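PDB 1G0D: protein-glutamine gamma-glutamyltransferase 2 from Pagrus major, which probably catalyses the calcium-dependent transfer of acyl groups from peptide-bound glutamine to primary amines, including protein lysines, and so cross-links proteins. Local coordinates for residues 327-330 with 331-334; 416-419 with 420-423; 318-321 with 322-325. One frame throughout, in Å; residues are numbered along the deposited sequence.

Contact 1 (327-330 with 331-334)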
ATOM      1  N   SER A 327      -6.413  -6.874  21.116  1.00 22.06           N
ATOM      2  CA  SER A 327      -5.445  -7.683  20.408  1.00 20.62           C
ATOM      3  C   SER A 327      -5.254  -7.377  18.921  1.00 21.08           C
ATOM      4  O   SER A 327      -5.434  -6.235  18.447  1.00 20.82           O
ATOM      5  CB  SER A 327      -5.799  -9.155  20.568  1.00 18.78           C
ATOM      6  OG  SER A 327      -4.646  -9.889  20.891  1.00 24.17           O
ATOM      7  N   SER A 328      -4.870  -8.435  18.210  1.00 17.65           N
ATOM      8  CA  SER A 328      -4.561  -8.393  16.795  1.00 17.31           C
ATOM      9  C   SER A 328      -5.557  -7.709  15.913  1.00 16.48           C
ATOM     10  O   SER A 328      -6.764  -7.887  16.063  1.00 17.30           O
ATOM     11  CB  SER A 328      -4.337  -9.812  16.284  1.00 19.74           C
ATOM     12  OG  SER A 328      -3.363 -10.487  17.080  1.00 27.20           O
ATOM     13  N   TRP A 329      -5.028  -6.934  14.972  1.00 14.27           N
ATOM     14  CA  TRP A 329      -5.836  -6.202  14.005  1.00 12.46           C
ATOM     15  C   TRP A 329      -6.559  -7.160  13.061  1.00 13.68           C
ATOM     16  O   TRP A 329      -6.073  -8.273  12.826  1.00 13.46           O
ATOM     17  CB  TRP A 329      -4.924  -5.296  13.190  1.00 11.95           C
ATOM     18  CG  TRP A 329      -4.309  -4.188  13.968  1.00 11.47           C
ATOM     19  CD1 TRP A 329      -4.100  -4.137  15.327  1.00  6.97           C
ATOM     20  CD2 TRP A 329      -3.815  -2.943  13.434  1.00 13.92           C
ATOM     21  NE1 TRP A 329      -3.504  -2.933  15.663  1.00 11.00           N
ATOM     22  CE2 TRP A 329      -3.320  -2.189  14.522  1.00 14.76           C
ATOM     23  CE3 TRP A 329      -3.746  -2.394  12.142  1.00 12.24           C
ATOM     24  CZ2 TRP A 329      -2.757  -0.907  14.342  1.00 14.10           C
ATOM     25  CZ3 TRP A 329      -3.186  -1.121  11.971  1.00  9.22           C
ATOM     26  CH2 TRP A 329      -2.701  -0.399  13.060  1.00  9.16           C
ATOM     27  N   ASN A 330      -7.698  -6.745  12.497  1.00 14.88           N
ATOM     28  CA  ASN A 330      -8.425  -7.624  11.571  1.00 14.75           C
ATOM     29  C   ASN A 330      -7.532  -7.896  10.341  1.00 16.89           C
ATOM     30  O   ASN A 330      -7.568  -8.983   9.736  1.00 18.16           O
ATOM     31  CB  ASN A 330      -9.740  -6.985  11.127  1.00 14.85           C
ATOM     32  CG  ASN A 330     -10.838  -7.090  12.176  1.00 17.11           C
ATOM     33  OD1 ASN A 330     -10.612  -7.552  13.304  1.00 16.44           O
ATOM     34  ND2 ASN A 330     -12.036  -6.649  11.809  1.00 13.36           N
ATOM     35  N   PHE A 331      -6.741  -6.892   9.973  1.00 17.26           N
ATOM     36  CA  PHE A 331      -5.791  -6.996   8.864  1.00 15.65           C
ATOM     37  C   PHE A 331      -4.889  -5.797   8.969  1.00 13.46           C
ATOM     38  O   PHE A 331      -5.159  -4.859   9.703  1.00 15.18           O
ATOM     39  CB  PHE A 331      -6.488  -7.035   7.481  1.00 15.43           C
ATOM     40  CG  PHE A 331      -7.008  -5.698   7.008  1.00 16.96           C
ATOM     41  CD1 PHE A 331      -8.340  -5.326   7.227  1.00 16.13           C
ATOM     42  CD2 PHE A 331      -6.166  -4.794   6.384  1.00 13.46           C
ATOM     43  CE1 PHE A 331      -8.823  -4.064   6.838  1.00 14.66           C
ATOM     44  CE2 PHE A 331      -6.640  -3.519   5.987  1.00 14.90           C
ATOM     45  CZ  PHE A 331      -7.971  -3.156   6.216  1.00 13.51           C
ATOM     46  N   HIS A 332      -3.784  -5.846   8.265  1.00 12.68           N
ATOM     47  CA  HIS A 332      -2.861  -4.739   8.272  1.00  9.37           C
ATOM     48  C   HIS A 332      -2.083  -4.847   6.993  1.00  8.66           C
ATOM     49  O   HIS A 332      -1.663  -5.936   6.608  1.00 10.45           O
ATOM     50  CB  HIS A 332      -1.899  -4.824   9.446  1.00  9.24           C
ATOM     51  CG  HIS A 332      -0.798  -3.813   9.379  1.00 10.53           C
ATOM     52  ND1 HIS A 332      -1.035  -2.481   9.105  1.00 12.55           N
ATOM     53  CD2 HIS A 332       0.538  -3.926   9.592  1.00  9.12           C
ATOM     54  CE1 HIS A 332       0.109  -1.813   9.157  1.00 12.56           C
ATOM     55  NE2 HIS A 332       1.076  -2.665   9.453  1.00 10.07           N
ATOM     56  N   CYS A 333      -1.870  -3.709   6.357  1.00  9.98           N
ATOM     57  CA  CYS A 333      -1.170  -3.632   5.104  1.00  9.87           C
ATOM     58  C   CYS A 333       0.220  -2.979   5.132  1.00 10.40           C
ATOM     59  O   CYS A 333       0.508  -2.086   5.932  1.00 12.99           O
ATOM     60  CB  CYS A 333      -2.022  -2.843   4.118  1.00  9.14           C
ATOM     61  SG  CYS A 333      -3.669  -3.416   3.858  1.00 16.34           S
ATOM     62  N   TRP A 334       1.084  -3.447   4.244  1.00 10.60           N
ATOM     63  CA  TRP A 334       2.396  -2.860   4.058  1.00  9.52           C
ATOM     64  C   TRP A 334       2.773  -3.051   2.581  1.00 11.56           C
ATOM     65  O   TRP A 334       1.945  -3.379   1.733  1.00  9.23           O
ATOM     66  CB  TRP A 334       3.467  -3.435   5.015  1.00  5.34           C
ATOM     67  CG  TRP A 334       3.727  -4.897   4.928  1.00 11.05           C
ATOM     68  CD1 TRP A 334       4.540  -5.537   4.035  1.00  9.94           C
ATOM     69  CD2 TRP A 334       3.197  -5.923   5.793  1.00 12.36           C
ATOM     70  NE1 TRP A 334       4.547  -6.899   4.288  1.00 10.47           N
ATOM     71  CE2 TRP A 334       3.731  -7.156   5.358  1.00  9.02           C
ATOM     72  CE3 TRP A 334       2.324  -5.913   6.888  1.00 15.97           C
ATOM     73  CZ2 TRP A 334       3.419  -8.365   5.982  1.00  9.22           C
ATOM     74  CZ3 TRP A 334       2.015  -7.127   7.511  1.00 13.34           C
ATOM     75  CH2 TRP A 334       2.565  -8.333   7.050  1.00 10.20           C
TER
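His332 NE2, hydrogen-bonded to Asp355 OD2, holds one side of an imidazole whose other nitrogen reaches Trp329: His332 ND1 comes within 3.8 Å of Trp329 CZ3. The imidazole and the six-membered ring of the indole are inclined at 71° with centres 5.2 Å apart, an oblique pairing. With CG anti to the backbone N (chi1 171°), His332 swings its ring obliquely across the end of the indole, toward CZ3. The carbonyl oxygen of Phe331 sits at the edge of the same indole, in the plane of the ring. Phe331 O lies 3.5 Å from Trp329 CB and 3.7 Å from Trp329 CE3, a van der Waals approach of a backbone oxygen to the rim of the aromatic system.

Here the strand that carries the catalytic histidine of the transglutaminase core begins, pairing in a hairpin with strand 350-355. The nearest side-chain atom of His332 is about 3 Å from that of Cys272, which with Asp355 completes the catalytic triad. The indole of Trp329 touches Cys272 as well, consistent with the tryptophans that line the active-site tunnel in related transglutaminases.

The chain turns a corner at Asn330, whose OD1 is bonded to Arg560 NH1. Beyond the corner, chi1 of 76° places the phenyl ring of Phe331 between the backbone N and carbonyl carbon of its own residue. That ring stacks on Tyr515, a residue important for activity.

Contact 2 (416-419 with 420-423)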
ATOM      1  N   HIS A 416      -9.073 -20.652  16.412  1.00 69.20           N
ATOM      2  CA  HIS A 416      -9.260 -19.517  15.499  1.00 70.33           C
ATOM      3  C   HIS A 416      -7.805 -19.068  15.398  1.00 67.31           C
ATOM      4  O   HIS A 416      -7.305 -18.676  14.353  1.00 68.89           O
ATOM      5  CB  HIS A 416     -10.104 -18.404  16.154  1.00 76.00           C
ATOM      6  CG  HIS A 416     -10.070 -17.098  15.419  1.00 80.94           C
ATOM      7  ND1 HIS A 416      -9.598 -15.931  15.987  1.00 84.08           N
ATOM      8  CD2 HIS A 416     -10.461 -16.767  14.165  1.00 82.25           C
ATOM      9  CE1 HIS A 416      -9.696 -14.943  15.115  1.00 83.30           C
ATOM     10  NE2 HIS A 416     -10.219 -15.424  14.000  1.00 83.15           N
ATOM     11  N   ALA A 417      -7.160 -19.148  16.550  1.00 64.09           N
ATOM     12  CA  ALA A 417      -5.759 -18.837  16.764  1.00 61.26           C
ATOM     13  C   ALA A 417      -4.999 -18.038  15.708  1.00 59.86           C
ATOM     14  O   ALA A 417      -5.560 -17.190  15.018  1.00 60.25           O
ATOM     15  CB  ALA A 417      -5.033 -20.135  17.033  1.00 63.50           C
ATOM     16  N   SER A 418      -3.689 -18.305  15.667  1.00 57.07           N
ATOM     17  CA  SER A 418      -2.686 -17.750  14.737  1.00 52.40           C
ATOM     18  C   SER A 418      -2.783 -16.349  14.130  1.00 44.71           C
ATOM     19  O   SER A 418      -3.862 -15.869  13.778  1.00 40.40           O
ATOM     20  CB  SER A 418      -2.463 -18.756  13.582  1.00 57.02           C
ATOM     21  OG  SER A 418      -1.926 -18.140  12.411  1.00 62.17           O
ATOM     22  N   VAL A 419      -1.615 -15.721  14.007  1.00 37.37           N
ATOM     23  CA  VAL A 419      -1.501 -14.400  13.401  1.00 33.01           C
ATOM     24  C   VAL A 419      -0.947 -14.662  12.025  1.00 29.51           C
ATOM     25  O   VAL A 419      -0.499 -15.776  11.756  1.00 29.67           O
ATOM     26  CB  VAL A 419      -0.472 -13.512  14.094  1.00 31.93           C
ATOM     27  CG1 VAL A 419      -1.149 -12.467  14.903  1.00 34.49           C
ATOM     28  CG2 VAL A 419       0.430 -14.349  14.935  1.00 38.69           C
ATOM     29  N   GLY A 420      -0.938 -13.627  11.180  1.00 25.97           N
ATOM     30  CA  GLY A 420      -0.412 -13.756   9.829  1.00 22.74           C
ATOM     31  C   GLY A 420      -1.139 -14.845   9.089  1.00 22.06           C
ATOM     32  O   GLY A 420      -0.557 -15.866   8.676  1.00 20.37           O
ATOM     33  N   LYS A 421      -2.422 -14.609   8.871  1.00 21.51           N
ATOM     34  CA  LYS A 421      -3.217 -15.628   8.265  1.00 22.93           C
ATOM     35  C   LYS A 421      -3.217 -15.774   6.770  1.00 22.38           C
ATOM     36  O   LYS A 421      -2.737 -16.781   6.274  1.00 28.89           O
ATOM     37  CB  LYS A 421      -4.642 -15.546   8.786  1.00 25.32           C
ATOM     38  CG  LYS A 421      -5.148 -16.876   9.306  1.00 34.50           C
ATOM     39  CD  LYS A 421      -4.973 -16.996  10.810  1.00 39.35           C
ATOM     40  CE  LYS A 421      -6.089 -16.275  11.536  1.00 42.72           C
ATOM     41  NZ  LYS A 421      -6.231 -16.759  12.924  1.00 41.22           N
ATOM     42  N   ASN A 422      -3.741 -14.833   6.013  1.00 16.26           N
ATOM     43  CA  ASN A 422      -3.728 -15.121   4.591  1.00 15.17           C
ATOM     44  C   ASN A 422      -3.038 -14.014   3.870  1.00 15.46           C
ATOM     45  O   ASN A 422      -3.633 -13.324   3.066  1.00 16.79           O
ATOM     46  CB  ASN A 422      -5.161 -15.300   4.073  1.00 14.16           C
ATOM     47  CG  ASN A 422      -5.802 -16.634   4.528  1.00 16.80           C
ATOM     48  OD1 ASN A 422      -5.163 -17.677   4.506  1.00 20.00           O
ATOM     49  ND2 ASN A 422      -7.072 -16.590   4.941  1.00 19.80           N
ATOM     50  N   ILE A 423      -1.774 -13.833   4.193  1.00 12.08           N
ATOM     51  CA  ILE A 423      -0.990 -12.788   3.567  1.00 13.51           C
ATOM     52  C   ILE A 423      -1.371 -12.796   2.085  1.00 14.88           C
ATOM     53  O   ILE A 423      -1.262 -13.804   1.409  1.00 18.02           O
ATOM     54  CB  ILE A 423       0.490 -13.081   3.794  1.00 11.29           C
ATOM     55  CG1 ILE A 423       0.619 -13.941   5.058  1.00  8.98           C
ATOM     56  CG2 ILE A 423       1.267 -11.799   3.908  1.00  6.19           C
ATOM     57  CD1 ILE A 423       1.458 -13.336   6.153  1.00 11.36           C
TER
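The imidazole of His416 has Lys421 NZ over one face, 4.3 Å from His416 NE2. At the ring's periphery NE2 is hydrogen-bonded to Trp167 NE1, while ND1 makes a weak bond to Glu414. His416 is poorly ordered, so the finer tilt of the ring deserves caution. The indole of Trp167 also meets the lysine, in a cation-pi contact.

The local loop folds back on itself to receive this ammonium group among backbone carbonyls. Lys421 NZ donates to His416 O at 2.6 Å and to Ser418 O at 2.7 Å, although its exact place is uncertain because the model crowds it. Bends at chi2 and chi3 curl the lysine chain along Ser418, with Lys421 CD 3.6 Å from Ser418 OG. That hydroxyl, anti to its own amide nitrogen (chi1 158°), donates to Val419 O at 2.8 Å from above the carbonyl plane. With an alanine in place of Ser418, Val419 O is likely to lose this donor and a gap to open beside Lys421 CD. Gly420 then turns the chain with positive phi (57°); a CB there would press on Val419 O.

The loop links strand 409-414 to strand 424-426. Gly420 and Lys421 form backbone hydrogen bonds with Ala297 and Phe296 of strand 290-298, Ser418 approaches Glu444, probably a calcium ligand, and Ile423 packs on helix 437-440.

Contact 3 (318-321 with 322-325)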
ATOM      1  N   SER A 318     -11.055  -7.343  29.052  1.00 24.03           N
ATOM      2  CA  SER A 318      -9.702  -6.995  29.429  1.00 26.53           C
ATOM      3  C   SER A 318      -9.807  -6.522  30.868  1.00 26.75           C
ATOM      4  O   SER A 318     -10.767  -5.849  31.235  1.00 24.66           O
ATOM      5  CB  SER A 318      -9.118  -5.879  28.530  1.00 30.41           C
ATOM      6  OG  SER A 318      -9.976  -4.759  28.375  1.00 37.05           O
ATOM      7  N   LEU A 319      -8.829  -6.888  31.687  1.00 26.95           N
ATOM      8  CA  LEU A 319      -8.820  -6.471  33.081  1.00 25.55           C
ATOM      9  C   LEU A 319      -8.998  -4.938  33.322  1.00 26.19           C
ATOM     10  O   LEU A 319      -9.598  -4.540  34.318  1.00 30.40           O
ATOM     11  CB  LEU A 319      -7.526  -6.948  33.721  1.00 23.57           C
ATOM     12  CG  LEU A 319      -7.423  -8.440  33.982  1.00 19.65           C
ATOM     13  CD1 LEU A 319      -6.061  -8.722  34.573  1.00 13.86           C
ATOM     14  CD2 LEU A 319      -8.513  -8.859  34.906  1.00 14.21           C
ATOM     15  N   ASP A 320      -8.480  -4.087  32.434  1.00 24.59           N
ATOM     16  CA  ASP A 320      -8.611  -2.647  32.589  1.00 20.03           C
ATOM     17  C   ASP A 320      -9.643  -2.088  31.630  1.00 22.28           C
ATOM     18  O   ASP A 320      -9.396  -1.975  30.428  1.00 24.74           O
ATOM     19  CB  ASP A 320      -7.280  -1.975  32.333  1.00 22.78           C
ATOM     20  CG  ASP A 320      -7.353  -0.469  32.493  1.00 28.73           C
ATOM     21  OD1 ASP A 320      -6.332   0.210  32.278  1.00 30.86           O
ATOM     22  OD2 ASP A 320      -8.437   0.038  32.840  1.00 27.32           O
ATOM     23  N   SER A 321     -10.791  -1.722  32.184  1.00 23.01           N
ATOM     24  CA  SER A 321     -11.922  -1.172  31.436  1.00 23.94           C
ATOM     25  C   SER A 321     -11.556  -0.008  30.543  1.00 23.10           C
ATOM     26  O   SER A 321     -12.228   0.292  29.568  1.00 25.40           O
ATOM     27  CB  SER A 321     -13.016  -0.707  32.412  1.00 30.57           C
ATOM     28  OG  SER A 321     -12.590   0.363  33.274  1.00 33.14           O
ATOM     29  N   ARG A 322     -10.492   0.667  30.906  1.00 24.63           N
ATOM     30  CA  ARG A 322     -10.055   1.812  30.157  1.00 25.85           C
ATOM     31  C   ARG A 322      -9.451   1.386  28.845  1.00 28.14           C
ATOM     32  O   ARG A 322      -9.690   2.024  27.832  1.00 27.47           O
ATOM     33  CB  ARG A 322      -9.038   2.611  30.985  1.00 25.38           C
ATOM     34  CG  ARG A 322      -9.572   2.970  32.357  1.00 20.89           C
ATOM     35  CD  ARG A 322      -8.519   3.599  33.215  1.00 22.83           C
ATOM     36  NE  ARG A 322      -7.382   2.718  33.452  1.00 19.45           N
ATOM     37  CZ  ARG A 322      -6.300   3.106  34.111  1.00 15.92           C
ATOM     38  NH1 ARG A 322      -6.229   4.342  34.581  1.00 10.91           N
ATOM     39  NH2 ARG A 322      -5.300   2.265  34.310  1.00 15.25           N
ATOM     40  N   GLN A 323      -8.684   0.302  28.860  1.00 29.26           N
ATOM     41  CA  GLN A 323      -8.026  -0.142  27.646  1.00 31.02           C
ATOM     42  C   GLN A 323      -9.041  -0.634  26.641  1.00 28.00           C
ATOM     43  O   GLN A 323      -9.792  -1.563  26.912  1.00 28.46           O
ATOM     44  CB  GLN A 323      -6.947  -1.202  27.964  1.00 36.04           C
ATOM     45  CG  GLN A 323      -5.495  -0.575  28.141  1.00 41.84           C
ATOM     46  CD  GLN A 323      -4.717  -0.997  29.442  1.00 50.29           C
ATOM     47  OE1 GLN A 323      -4.519  -2.196  29.725  1.00 54.69           O
ATOM     48  NE2 GLN A 323      -4.261  -0.006  30.207  1.00 48.04           N
ATOM     49  N   ARG A 324      -9.040   0.028  25.482  1.00 26.74           N
ATOM     50  CA  ARG A 324      -9.961  -0.235  24.375  1.00 23.16           C
ATOM     51  C   ARG A 324      -9.498  -1.181  23.308  1.00 21.39           C
ATOM     52  O   ARG A 324     -10.322  -1.732  22.608  1.00 22.85           O
ATOM     53  CB  ARG A 324     -10.337   1.069  23.680  1.00 22.58           C
ATOM     54  CG  ARG A 324     -11.334   1.891  24.436  1.00 25.38           C
ATOM     55  CD  ARG A 324     -11.688   3.158  23.705  1.00 28.30           C
ATOM     56  NE  ARG A 324     -12.494   2.899  22.517  1.00 28.89           N
ATOM     57  CZ  ARG A 324     -12.532   3.711  21.467  1.00 26.51           C
ATOM     58  NH1 ARG A 324     -13.290   3.417  20.410  1.00 24.23           N
ATOM     59  NH2 ARG A 324     -11.821   4.828  21.488  1.00 20.45           N
ATOM     60  N   SER A 325      -8.195  -1.374  23.164  1.00 23.44           N
ATOM     61  CA  SER A 325      -7.678  -2.271  22.123  1.00 23.58           C
ATOM     62  C   SER A 325      -7.845  -3.725  22.450  1.00 22.34           C
ATOM     63  O   SER A 325      -7.518  -4.156  23.541  1.00 20.59           O
ATOM     64  CB  SER A 325      -6.209  -2.020  21.868  1.00 24.15           C
ATOM     65  OG  SER A 325      -6.026  -0.694  21.424  1.00 33.13           O
TER
HETATM   66  O   HOH W   1     -10.051  -4.892  25.387  1.00 35.61           O
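Asp320 points its side chain at the residues that follow it, and each atom along it finds a partner. CB comes first, 3.8 Å from Gln323 OE1. CG stands anti to the backbone N (chi1 -179°), which carries the carboxylate across to Arg322. There OD2 accepts from Arg322 N at 2.9 Å, the donor lying well above the carboxylate plane; this bond closes an Asx turn. OD2 also takes Arg322 NE on its syn lone pair, at 2.9 Å. The second oxygen, OD1, shares that NE at 3.0 Å and receives Arg322 NH2 at 3.1 Å from above the plane. OD1 also lies 2.9 Å from Gln323 NE2, at an angle too poor for a hydrogen bond; the two side chains cross at about a right angle, carboxylate and amide planes 74° apart.

The salt bridge is side-on: a bend at chi3 of the arginine turns the NE and NH2 edge back to the carboxylate, the planes 42° apart. Within the same residues a type I beta turn is closed by Gln323 N donating to Asp320 O, at 2.9 Å.

A water joins Ser318 OG to Ser325 O. The whole turn belongs to the loop between strand 307-312 and strand 329-339; Leu319 pairs through its backbone with Leu311, and Arg519 bonds to Ser321 O and Gln323 O.

The three contacts run from core to surface: contact 1 is buried, contact 2 partly so, and contact 3 lies on the outside, with centres about 13, 20 and 30 Å from the centre of the chain. Their chemistry follows. Aromatic rings dominate beside the active site, an ammonium among carbonyls marks the intermediate loop, and carboxylate meets guanidinium at the surface. Contacts 1 and 2 both hold strand 290-298, sharing Ala297 as a backbone partner, and touch where Ser328 OG meets Val419 CG1 at 3.7 Å. Contact 3 leads along the chain into contact 1, and both have partners among residues 515-519; it does not touch contact 2.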